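Eukaryotic translation initiation factor 2D (Homo sapiens, PDB 5W2F) delivers tRNA, including initiator Met-tRNA, to the P-site of the 40S ribosomal subunit without needing GTP. Local coordinates at residues T35-Y40 with D80-R85; K125-R130 with H176-L181. All blocks are in the same frame, centred on the assembly; numbering follows the deposited sequence.

In the fold
The two contacts lie in different family regions of the C-terminal part of the factor. Contact 1 packs helix 30-43 against helix 79-89 in the SWIB/MDM2 region. Contact 2 sets helix 175-185 on strand 124-130, a strand of the mixed five-stranded sheet of the SUI1 region. Both segments of contact 1 come before those of contact 2 along the chain. Their centres are about 42 Å apart, on opposite sides of the chain's centre, and their nearest atoms are about 28 Å apart. They share no helix, strand or sheet. Each contact belongs to the packing of its own region, one helix on helix and the other helix on sheet, and neither touches the other.

Contact 1 (T35-Y40 with D80-R85); sequences TIVINY and DSLLTR
Helices 35-40 and 80-85 pack at Val37 and Leu83, whose CA atoms lie 7.0 Å apart. The short axes come within 10.3 Å and make an angle of 128° between their N-to-C directions, so the helices run in roughly opposed senses but well off antiparallel. This is a helix-helix packing inside the SWIB/MDM2 region. It joins parts of helices 30-43 and 79-89, and no hydrogen bond crosses between the two segments.

Val37 carries the contact. Its CB bond points toward the other helix. CG1 stands anti to the backbone N (chi1 172°), and there it touches both leucines. Leu83 CD2 and Leu82 CD2 lie at about a right angle as seen from it. CD2 of Leu83 meets both CB and CG1 of Val37, and the two side chains lie alongside and point opposite ways. On the Leu82 side, CG1 of Val37 touches Leu82 CD2 at 3.9 Å. Leu82 CG is nearly as close, 4.0 Å from Val37 CG1. Here the two side chains cross at a slant. The valine is thus held by one methyl branch of each leucine, with Leu82 CG behind its methyl. Ile38 adds a looser touch at the margin, from CD1 to CD1 of Leu83 at 4.3 Å.

Neighbours continue the apolar packing. Val37 also rests on Cys86 and Ile38 on Trp79, both of helix 79-89, while Leu82 reaches Ile65 of helix 59-65. The closest meeting of the helices is apolar: Leu83 CD2 lies 3.5 Å from both Val37 CB and Val37 CG1.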
loop_
_atom_site.group_PDB
_atom_site.type_symbol
_atom_site.label_atom_id
_atom_site.label_comp_id
_atom_site.label_asym_id
_atom_site.label_seq_id
_atom_site.Cartn_x
_atom_site.Cartn_y
_atom_site.Cartn_z
ATOM N N THR A 35 -13.466 -9.178 -11.894
ATOM C CA THR A 35 -14.190 -10.397 -12.214
ATOM C C THR A 35 -15.357 -10.628 -11.262
ATOM O O THR A 35 -16.477 -10.972 -11.683
ATOM C CB THR A 35 -13.227 -11.597 -12.190
ATOM O OG1 THR A 35 -12.248 -11.403 -13.212
ATOM C CG2 THR A 35 -13.946 -12.901 -12.399
ATOM N N ILE A 36 -15.098 -10.445 -9.976
ATOM C CA ILE A 36 -16.124 -10.688 -8.965
ATOM C C ILE A 36 -17.320 -9.758 -9.131
ATOM O O ILE A 36 -18.486 -10.180 -9.050
ATOM C CB ILE A 36 -15.532 -10.567 -7.553
ATOM C CG1 ILE A 36 -14.623 -11.759 -7.289
ATOM C CG2 ILE A 36 -16.607 -10.471 -6.479
ATOM C CD1 ILE A 36 -13.640 -11.530 -6.163
ATOM N N VAL A 37 -17.034 -8.484 -9.344
ATOM C CA VAL A 37 -18.101 -7.509 -9.461
ATOM C C VAL A 37 -18.901 -7.713 -10.745
ATOM O O VAL A 37 -20.143 -7.604 -10.736
ATOM C CB VAL A 37 -17.557 -6.076 -9.317
ATOM C CG1 VAL A 37 -18.617 -5.039 -9.630
ATOM C CG2 VAL A 37 -17.019 -5.863 -7.907
ATOM N N ILE A 38 -18.211 -8.001 -11.847
ATOM C CA ILE A 38 -18.899 -8.293 -13.103
ATOM C C ILE A 38 -19.808 -9.499 -12.914
ATOM O O ILE A 38 -20.970 -9.473 -13.329
ATOM C CB ILE A 38 -17.914 -8.447 -14.271
ATOM C CG1 ILE A 38 -17.305 -7.070 -14.606
ATOM C CG2 ILE A 38 -18.602 -9.013 -15.504
ATOM C CD1 ILE A 38 -16.094 -7.120 -15.510
ATOM N N ASN A 39 -19.286 -10.551 -12.284
ATOM C CA ASN A 39 -20.088 -11.749 -12.047
ATOM C C ASN A 39 -21.277 -11.488 -11.132
ATOM O O ASN A 39 -22.369 -12.031 -11.361
ATOM C CB ASN A 39 -19.242 -12.877 -11.481
ATOM C CG ASN A 39 -18.306 -13.473 -12.505
ATOM O OD1 ASN A 39 -18.486 -13.303 -13.704
ATOM N ND2 ASN A 39 -17.290 -14.175 -12.029
ATOM N N TYR A 40 -21.085 -10.635 -10.126
ATOM C CA TYR A 40 -22.178 -10.284 -9.228
ATOM C C TYR A 40 -23.316 -9.632 -10.029
ATOM O O TYR A 40 -24.498 -10.000 -9.890
ATOM C CB TYR A 40 -21.683 -9.374 -8.086
ATOM C CG TYR A 40 -22.778 -9.020 -7.116
ATOM C CD1 TYR A 40 -23.636 -7.933 -7.344
ATOM C CD2 TYR A 40 -22.959 -9.765 -5.960
ATOM C CE1 TYR A 40 -24.662 -7.631 -6.458
ATOM C CE2 TYR A 40 -23.971 -9.470 -5.069
ATOM C CZ TYR A 40 -24.826 -8.412 -5.321
ATOM O OH TYR A 40 -25.829 -8.160 -4.424
ATOM N N ASP A 80 -17.604 0.660 -15.668
ATOM C CA ASP A 80 -16.309 1.162 -15.194
ATOM C C ASP A 80 -16.431 2.021 -13.948
ATOM O O ASP A 80 -15.576 1.955 -13.068
ATOM C CB ASP A 80 -15.559 1.865 -16.309
ATOM C CG ASP A 80 -15.062 0.884 -17.363
ATOM O OD1 ASP A 80 -14.113 0.149 -17.062
ATOM O OD2 ASP A 80 -15.619 0.823 -18.488
ATOM N N SER A 81 -17.491 2.820 -13.856
ATOM C CA SER A 81 -17.712 3.582 -12.636
ATOM C C SER A 81 -18.011 2.687 -11.453
ATOM O O SER A 81 -17.538 2.927 -10.348
ATOM C CB SER A 81 -18.871 4.546 -12.827
ATOM O OG SER A 81 -18.545 5.512 -13.830
ATOM N N LEU A 82 -18.816 1.658 -11.689
ATOM C CA LEU A 82 -19.119 0.697 -10.651
ATOM C C LEU A 82 -17.837 0.071 -10.126
ATOM O O LEU A 82 -17.611 -0.005 -8.916
ATOM C CB LEU A 82 -20.066 -0.373 -11.191
ATOM C CG LEU A 82 -20.377 -1.537 -10.260
ATOM C CD1 LEU A 82 -21.016 -1.044 -8.973
ATOM C CD2 LEU A 82 -21.247 -2.553 -10.983
ATOM N N LEU A 83 -16.992 -0.390 -11.042
ATOM C CA LEU A 83 -15.747 -1.030 -10.659
ATOM C C LEU A 83 -14.819 -0.054 -9.932
ATOM O O LEU A 83 -14.254 -0.398 -8.902
ATOM C CB LEU A 83 -15.087 -1.618 -11.904
ATOM C CG LEU A 83 -15.836 -2.790 -12.554
ATOM C CD1 LEU A 83 -15.264 -3.200 -13.909
ATOM C CD2 LEU A 83 -15.883 -3.979 -11.613
ATOM N N THR A 84 -14.703 1.167 -10.439
ATOM C CA THR A 84 -13.886 2.189 -9.795
ATOM C C THR A 84 -14.360 2.478 -8.373
ATOM O O THR A 84 -13.557 2.563 -7.445
ATOM C CB THR A 84 -13.895 3.475 -10.628
ATOM O OG1 THR A 84 -13.267 3.197 -11.875
ATOM C CG2 THR A 84 -13.179 4.617 -9.934
ATOM N N ARG A 85 -15.666 2.638 -8.201
ATOM C CA ARG A 85 -16.176 2.921 -6.866
ATOM C C ARG A 85 -15.942 1.745 -5.934
ATOM O O ARG A 85 -15.641 1.944 -4.751
ATOM C CB ARG A 85 -17.646 3.312 -6.919
ATOM C CG ARG A 85 -17.877 4.658 -7.576
ATOM C CD ARG A 85 -19.287 5.129 -7.308
ATOM N NE ARG A 85 -19.684 6.210 -8.194
ATOM C CZ ARG A 85 -20.749 6.988 -8.009
ATOM N NH1 ARG A 85 -21.541 6.843 -6.949
ATOM N NH2 ARG A 85 -21.014 7.931 -8.900
#

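Contact 2 (K125-R130 with H176-L181). With FMT (formic acid), chain C; FMT (formic acid), chain D.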
loop_
_atom_site.group_PDB
_atom_site.type_symbol
_atom_site.label_atom_id
_atom_site.label_comp_id
_atom_site.label_asym_id
_atom_site.label_seq_id
_atom_site.Cartn_x
_atom_site.Cartn_y
_atom_site.Cartn_z
ATOM N N LYS A 125 26.376 15.862 10.593
ATOM C CA LYS A 125 25.360 15.390 9.684
ATOM C C LYS A 125 24.979 13.989 10.105
ATOM O O LYS A 125 25.810 13.223 10.593
ATOM C CB LYS A 125 25.954 15.404 8.282
ATOM C CG LYS A 125 25.010 15.245 7.131
ATOM C CD LYS A 125 25.692 15.602 5.805
ATOM C CE LYS A 125 25.468 17.042 5.365
ATOM N NZ LYS A 125 26.101 17.299 4.033
ATOM N N VAL A 126 23.701 13.686 9.953
ATOM C CA VAL A 126 23.162 12.355 10.163
ATOM C C VAL A 126 22.235 11.980 9.020
ATOM O O VAL A 126 21.733 12.843 8.305
ATOM C CB VAL A 126 22.396 12.234 11.493
ATOM C CG1 VAL A 126 23.353 12.450 12.657
ATOM C CG2 VAL A 126 21.180 13.162 11.543
ATOM N N THR A 127 22.044 10.680 8.862
ATOM C CA THR A 127 21.153 10.101 7.858
ATOM C C THR A 127 19.984 9.463 8.585
ATOM O O THR A 127 20.185 8.684 9.526
ATOM C CB THR A 127 21.906 9.064 7.013
ATOM O OG1 THR A 127 23.071 9.669 6.450
ATOM C CG2 THR A 127 21.055 8.526 5.896
ATOM N N VAL A 128 18.765 9.831 8.189
ATOM C CA VAL A 128 17.550 9.378 8.862
ATOM C C VAL A 128 16.676 8.617 7.871
ATOM O O VAL A 128 16.410 9.113 6.774
ATOM C CB VAL A 128 16.792 10.570 9.465
ATOM C CG1 VAL A 128 15.523 10.107 10.162
ATOM C CG2 VAL A 128 17.713 11.402 10.383
ATOM N N VAL A 129 16.245 7.419 8.271
ATOM C CA VAL A 129 15.529 6.500 7.384
ATOM C C VAL A 129 14.187 6.132 7.988
ATOM O O VAL A 129 14.140 5.506 9.057
ATOM C CB VAL A 129 16.350 5.232 7.093
ATOM C CG1 VAL A 129 15.672 4.407 5.993
ATOM C CG2 VAL A 129 17.790 5.592 6.722
ATOM N N ARG A 130 13.111 6.540 7.303
ATOM C CA ARG A 130 11.733 6.349 7.742
ATOM C C ARG A 130 11.015 5.359 6.817
ATOM O O ARG A 130 11.293 5.309 5.628
ATOM C CB ARG A 130 11.020 7.732 7.645
ATOM C CG ARG A 130 9.529 7.741 7.932
ATOM C CD ARG A 130 8.957 9.131 7.752
ATOM N NE ARG A 130 9.451 10.046 8.789
ATOM C CZ ARG A 130 8.810 10.396 9.898
ATOM N NH1 ARG A 130 7.594 9.960 10.162
ATOM N NH2 ARG A 130 9.409 11.192 10.762
ATOM N N HIS A 176 24.272 6.799 0.148
ATOM C CA HIS A 176 24.736 5.810 -0.833
ATOM C C HIS A 176 24.693 4.382 -0.318
ATOM O O HIS A 176 24.395 3.457 -1.068
ATOM C CB HIS A 176 26.117 6.180 -1.364
ATOM C CG HIS A 176 27.167 6.324 -0.307
ATOM N ND1 HIS A 176 27.153 7.353 0.613
ATOM C CD2 HIS A 176 28.268 5.577 -0.029
ATOM C CE1 HIS A 176 28.199 7.228 1.418
ATOM N NE2 HIS A 176 28.906 6.173 1.031
ATOM N N HIS A 177 24.934 4.197 0.969
ATOM C CA HIS A 177 24.835 2.868 1.557
ATOM C C HIS A 177 23.388 2.381 1.637
ATOM O O HIS A 177 23.136 1.175 1.520
ATOM C CB HIS A 177 25.486 2.841 2.936
ATOM C CG HIS A 177 26.964 3.058 2.902
ATOM N ND1 HIS A 177 27.833 2.239 2.208
ATOM C CD2 HIS A 177 27.728 4.011 3.485
ATOM C CE1 HIS A 177 29.069 2.679 2.374
ATOM N NE2 HIS A 177 29.035 3.742 3.160
ATOM N N LEU A 178 22.449 3.299 1.857
ATOM C CA LEU A 178 21.033 2.924 1.780
ATOM C C LEU A 178 20.636 2.542 0.361
ATOM O O LEU A 178 19.788 1.674 0.177
ATOM C CB LEU A 178 20.100 4.029 2.280
ATOM C CG LEU A 178 19.856 4.093 3.774
ATOM C CD1 LEU A 178 19.147 2.829 4.251
ATOM C CD2 LEU A 178 21.134 4.341 4.556
ATOM N N GLY A 179 21.201 3.212 -0.638
ATOM C CA GLY A 179 20.966 2.790 -2.012
ATOM C C GLY A 179 21.370 1.346 -2.225
ATOM O O GLY A 179 20.594 0.544 -2.760
ATOM N N TRP A 180 22.562 0.984 -1.755
ATOM C CA TRP A 180 22.991 -0.407 -1.836
ATOM C C TRP A 180 22.003 -1.335 -1.125
ATOM O O TRP A 180 21.535 -2.327 -1.684
ATOM C CB TRP A 180 24.394 -0.559 -1.250
ATOM C CG TRP A 180 24.727 -1.968 -0.905
ATOM C CD1 TRP A 180 25.057 -2.962 -1.774
ATOM C CD2 TRP A 180 24.668 -2.576 0.400
ATOM N NE1 TRP A 180 25.240 -4.142 -1.096
ATOM C CE2 TRP A 180 25.018 -3.931 0.241
ATOM C CE3 TRP A 180 24.392 -2.095 1.683
ATOM C CZ2 TRP A 180 25.083 -4.817 1.318
ATOM C CZ3 TRP A 180 24.430 -2.989 2.759
ATOM C CH2 TRP A 180 24.782 -4.330 2.562
ATOM N N LEU A 181 21.719 -1.024 0.123
ATOM C CA LEU A 181 20.930 -1.921 0.948
ATOM C C LEU A 181 19.539 -2.116 0.368
ATOM O O LEU A 181 19.061 -3.250 0.232
ATOM C CB LEU A 181 20.842 -1.396 2.386
ATOM C CG LEU A 181 20.095 -2.304 3.385
ATOM C CD1 LEU A 181 20.765 -3.669 3.475
ATOM C CD2 LEU A 181 19.970 -1.689 4.773
HETATM C C FMT C . 27.626 0.593 -0.693
HETATM O O1 FMT C . 27.867 -0.310 -1.486
HETATM O O2 FMT C . 27.408 0.257 0.573
HETATM C C FMT D . 29.244 15.780 4.039
HETATM O O1 FMT D . 28.429 14.989 3.625
HETATM O O2 FMT D . 28.851 17.036 4.141
#
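Val129 of strand 125-130 and Leu178 of helix 176-181 reach toward each other tip to tip. CG2 of Val129 lies 3.9 Å from Leu178 CG and about as close to its CD1. With chi1 at -171°, Val129 swings CG2 to the backbone N side, where it meets Leu178. Thr127 adds a lighter touch from its CG2 to Leu178 CD2, at 4.4 Å.

Around this core, Thr127 turns its OG1 to Gly172 O and Gln174 N, so its polar end is occupied while its methyl faces the helix. Leu178 also packs on Leu146 of helix 139-150. The strand is held in its sheet by backbone bonds, Val129 to Val168 and Thr127 to Ile170. This is helix-on-sheet packing of the SUI1 region.

Farther out, two formic acid molecules, probably from the crystallisation liquor, sit at polar side chains. His177 ND1 gives a nearly straight bond to O2 of the chain C molecule, 2.6 Å long at 167°, with the acceptor at the ring edge. The same molecule lies obliquely to the Trp180 ring, which has Arg149 as a cation-pi partner. Lys125 NZ holds O2 of the chain D molecule at 2.8 Å and its O1 weakly. Arg149 NE and Asn173 ND2 also bond to the formic acids.

No hydrogen bond joins strand to helix. The contact rests on apolar burial, with Thr127 OG1 satisfied at Gly172 and Gln174.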